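Local coordinates for putative GH105 family protein (Salmonella enterica subsp. enterica serovar Paratyphi A, PDB 3QWT) that is of unknown function but, as a possible GH105 family member with an alpha/alpha toroid fold, probably hydrolyses unsaturated uronic-acid-containing oligosaccharides, at residues K107-M112 against H155-E160. Sequence-based numbering, arbitrary orientation.
Sequences KNVNTM and HITLAE. With GOL (glycerol), chain F.
The amide plane of Asn-108 lies against the backbone joining Thr-157 to Leu-158, with ND2 3.4 Å from Leu-158 CG. Because chi1 of 58° holds CG between the backbone N and the carbonyl carbon, OD1 folds back over its own chain. There it accepts a straight bond (166°) from Thr-111 N at 2.9 Å, the donor standing above the carbonyl plane, and a weak one from Asn-110 N; this Asx motif fixes the rotation of the amide. Asn-108 N in turn gives a weak hydrogen bond to Thr-111 OG1, a hydroxyl also hydrogen-bonded to Thr-106 O.

Val-109 supplies the direct hydrogen bond between the two loops, its N meeting Ile-156 O at 2.9 Å. Its CG1 sits over the centre of the His-155 imidazole, 3.5 Å from the ring centroid, in a CH-pi contact. The side chain of Asn-110 comes near His-155, and a glycerol, probably from the crystallisation liquor, joins the two: O2 accepts from Asn-110 ND2 at 2.9 Å and lies in the ring plane 2.6 Å from His-155 NE2. A water bridges the same ND2 to Leu-158 N. Further along, the methyl CG2 of Thr-111 packs obliquely on Leu-158 CG, 4.0 Å away.

His-155 is steadied from outside the pair, with ND1 bonded to Thr-170 and the ring stacked on Trp-167. This buried contact thus joins the loop between helices 86-102 and 114-125 of the alpha/alpha toroid to the loop leading from helix 131-143 to strand 165-167. Helix 170-184 packs beside Val-109 and Asn-110, while Thr-111 rests on Trp-137 of helix 131-143 and Leu-13 of a second subunit covers Ile-156.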
ATOM      1  N   LYS A 107       9.923  -9.869 -39.825  1.00 31.72           N
ATOM      2  CA  LYS A 107      10.425  -9.654 -38.471  1.00 36.13           C
ATOM      3  C   LYS A 107      11.737 -10.379 -38.180  1.00 35.97           C
ATOM      4  O   LYS A 107      11.889 -11.562 -38.472  1.00 35.64           O
ATOM      5  CB  LYS A 107       9.373 -10.069 -37.437  1.00 31.24           C
ATOM      6  CG  LYS A 107       8.066  -9.264 -37.505  1.00 34.68           C
ATOM      7  CD  LYS A 107       7.179  -9.549 -36.282  1.00 29.73           C
ATOM      8  CE  LYS A 107       5.819  -8.866 -36.400  1.00 30.50           C
ATOM      9  NZ  LYS A 107       4.973  -9.514 -37.459  1.00 35.49           N
ATOM     10  N   ASN A 108      12.672  -9.650 -37.586  1.00 33.10           N
ATOM     11  CA  ASN A 108      13.952 -10.205 -37.165  1.00 36.78           C
ATOM     12  C   ASN A 108      14.666  -9.237 -36.226  1.00 36.72           C
ATOM     13  O   ASN A 108      14.175  -8.132 -35.980  1.00 37.29           O
ATOM     14  CB  ASN A 108      14.833 -10.523 -38.376  1.00 39.09           C
ATOM     15  CG  ASN A 108      15.093  -9.306 -39.241  1.00 42.12           C
ATOM     16  OD1 ASN A 108      15.699  -8.324 -38.795  1.00 40.45           O
ATOM     17  ND2 ASN A 108      14.640  -9.365 -40.496  1.00 44.18           N
ATOM     18  N   VAL A 109      15.834  -9.638 -35.727  1.00 38.66           N
ATOM     19  CA  VAL A 109      16.540  -8.850 -34.719  1.00 29.57           C
ATOM     20  C   VAL A 109      16.734  -7.411 -35.188  1.00 31.36           C
ATOM     21  O   VAL A 109      16.637  -6.481 -34.395  1.00 29.84           O
ATOM     22  CB  VAL A 109      17.888  -9.494 -34.307  1.00 30.16           C
ATOM     23  CG1 VAL A 109      18.917  -9.427 -35.445  1.00 34.51           C
ATOM     24  CG2 VAL A 109      18.443  -8.820 -33.063  1.00 24.36           C
ATOM     25  N   ASN A 110      16.976  -7.239 -36.488  1.00 32.40           N
ATOM     26  CA  ASN A 110      17.289  -5.917 -37.061  1.00 32.25           C
ATOM     27  C   ASN A 110      16.108  -5.035 -37.454  1.00 33.72           C
ATOM     28  O   ASN A 110      16.093  -3.834 -37.168  1.00 34.86           O
ATOM     29  CB  ASN A 110      18.234  -6.054 -38.247  1.00 24.11           C
ATOM     30  CG  ASN A 110      19.624  -6.528 -37.822  1.00 33.37           C
ATOM     31  OD1 ASN A 110      20.079  -6.217 -36.725  1.00 27.85           O
ATOM     32  ND2 ASN A 110      20.294  -7.287 -38.690  1.00 28.53           N
ATOM     33  N   THR A 111      15.118  -5.615 -38.112  1.00 28.79           N
ATOM     34  CA  THR A 111      13.952  -4.824 -38.500  1.00 23.05           C
ATOM     35  C   THR A 111      13.140  -4.342 -37.270  1.00 27.70           C
ATOM     36  O   THR A 111      12.230  -3.515 -37.388  1.00 26.81           O
ATOM     37  CB  THR A 111      13.069  -5.607 -39.477  1.00 24.07           C
ATOM     38  OG1 THR A 111      12.649  -6.834 -38.865  1.00 30.12           O
ATOM     39  CG2 THR A 111      13.842  -5.912 -40.787  1.00 23.78           C
HETATM   40  N   MSE A 112      13.507  -4.844 -36.096  1.00 33.77           N
HETATM   41  CA  MSE A 112      12.902  -4.441 -34.816  1.00 32.52           C
HETATM   42  C   MSE A 112      13.322  -3.032 -34.389  1.00 30.02           C
HETATM   43  O   MSE A 112      12.522  -2.283 -33.816  1.00 32.32           O
HETATM   44  CB  MSE A 112      13.287  -5.462 -33.721  1.00 31.59           C
HETATM   45  CG  MSE A 112      12.856  -5.111 -32.295  1.00 29.01           C
HETATM   46 SE   MSE A 112      10.919  -5.391 -31.962  0.71 49.43          SE
HETATM   47  CE  MSE A 112      10.838  -7.252 -32.361  1.00 25.71           C
ATOM     48  N   HIS A 155      20.479 -14.076 -32.849  1.00 35.96           N
ATOM     49  CA  HIS A 155      20.639 -12.944 -33.754  1.00 36.33           C
ATOM     50  C   HIS A 155      20.183 -13.300 -35.169  1.00 43.93           C
ATOM     51  O   HIS A 155      21.002 -13.373 -36.090  1.00 41.94           O
ATOM     52  CB  HIS A 155      22.081 -12.422 -33.764  1.00 33.68           C
ATOM     53  CG  HIS A 155      22.232 -11.097 -34.447  1.00 38.08           C
ATOM     54  ND1 HIS A 155      21.989  -9.898 -33.807  1.00 41.64           N
ATOM     55  CD2 HIS A 155      22.577 -10.780 -35.717  1.00 33.47           C
ATOM     56  CE1 HIS A 155      22.197  -8.901 -34.649  1.00 40.24           C
ATOM     57  NE2 HIS A 155      22.553  -9.409 -35.815  1.00 36.68           N
ATOM     58  N   ILE A 156      18.875 -13.519 -35.339  1.00 40.81           N
ATOM     59  CA  ILE A 156      18.323 -13.820 -36.649  1.00 33.76           C
ATOM     60  C   ILE A 156      18.062 -12.555 -37.465  1.00 37.69           C
ATOM     61  O   ILE A 156      17.517 -11.567 -36.981  1.00 36.75           O
ATOM     62  CB  ILE A 156      17.048 -14.687 -36.586  1.00 35.97           C
ATOM     63  CG1 ILE A 156      16.602 -15.070 -38.002  1.00 31.53           C
ATOM     64  CG2 ILE A 156      15.933 -13.947 -35.896  1.00 39.07           C
ATOM     65  CD1 ILE A 156      15.374 -15.954 -38.028  1.00 30.57           C
ATOM     66  N   THR A 157      18.428 -12.629 -38.731  1.00 32.31           N
ATOM     67  CA  THR A 157      18.552 -11.464 -39.583  1.00 37.69           C
ATOM     68  C   THR A 157      17.638 -11.556 -40.819  1.00 42.22           C
ATOM     69  O   THR A 157      16.976 -12.573 -41.023  1.00 47.52           O
ATOM     70  CB  THR A 157      20.040 -11.349 -39.942  1.00 42.17           C
ATOM     71  OG1 THR A 157      20.690 -10.573 -38.928  1.00 51.95           O
ATOM     72  CG2 THR A 157      20.286 -10.774 -41.310  1.00 42.24           C
ATOM     73  N   LEU A 158      17.564 -10.493 -41.618  1.00 42.46           N
ATOM     74  CA  LEU A 158      16.828 -10.556 -42.881  1.00 42.37           C
ATOM     75  C   LEU A 158      17.403 -11.672 -43.744  1.00 46.40           C
ATOM     76  O   LEU A 158      16.669 -12.361 -44.463  1.00 47.48           O
ATOM     77  CB  LEU A 158      16.929  -9.232 -43.648  1.00 38.41           C
ATOM     78  CG  LEU A 158      15.935  -8.107 -43.348  1.00 44.17           C
ATOM     79  CD1 LEU A 158      16.449  -6.787 -43.893  1.00 38.57           C
ATOM     80  CD2 LEU A 158      14.558  -8.414 -43.940  1.00 41.10           C
ATOM     81  N   ALA A 159      18.723 -11.844 -43.646  1.00 38.61           N
ATOM     82  CA  ALA A 159      19.491 -12.667 -44.580  1.00 44.09           C
ATOM     83  C   ALA A 159      19.919 -14.059 -44.093  1.00 46.21           C
ATOM     84  O   ALA A 159      20.120 -14.965 -44.901  1.00 55.36           O
ATOM     85  CB  ALA A 159      20.713 -11.900 -45.051  1.00 52.71           C
ATOM     86  N   GLU A 160      20.073 -14.227 -42.786  1.00 40.41           N
ATOM     87  CA  GLU A 160      20.587 -15.479 -42.239  1.00 36.48           C
ATOM     88  C   GLU A 160      19.847 -15.888 -40.977  1.00 41.50           C
ATOM     89  O   GLU A 160      19.460 -15.032 -40.171  1.00 36.47           O
ATOM     90  CB  GLU A 160      22.063 -15.325 -41.879  1.00 30.16           C
ATOM     91  CG  GLU A 160      22.950 -14.828 -43.021  1.00 45.69           C
ATOM     92  CD  GLU A 160      24.445 -14.882 -42.664  1.00 59.88           C
ATOM     93  OE1 GLU A 160      24.978 -16.010 -42.501  1.00 65.54           O
ATOM     94  OE2 GLU A 160      25.076 -13.800 -42.544  1.00 53.31           O
TER
HETATM   95  C1  GOL F 380      24.399  -6.055 -38.576  1.00 55.90           C
HETATM   96  O1  GOL F 380      25.428  -6.778 -39.245  1.00 58.65           O
HETATM   97  C2  GOL F 380      23.846  -6.896 -37.422  1.00 49.09           C
HETATM   98  O2  GOL F 380      23.071  -7.948 -37.961  1.00 42.97           O
HETATM   99  C3  GOL F 380      22.942  -6.045 -36.529  1.00 53.26           C
HETATM  100  O3  GOL F 380      23.120  -4.671 -36.826  1.00 56.25           O
HETATM  101  O   HOH W   1      18.833  -8.142 -41.472  1.00 53.33           O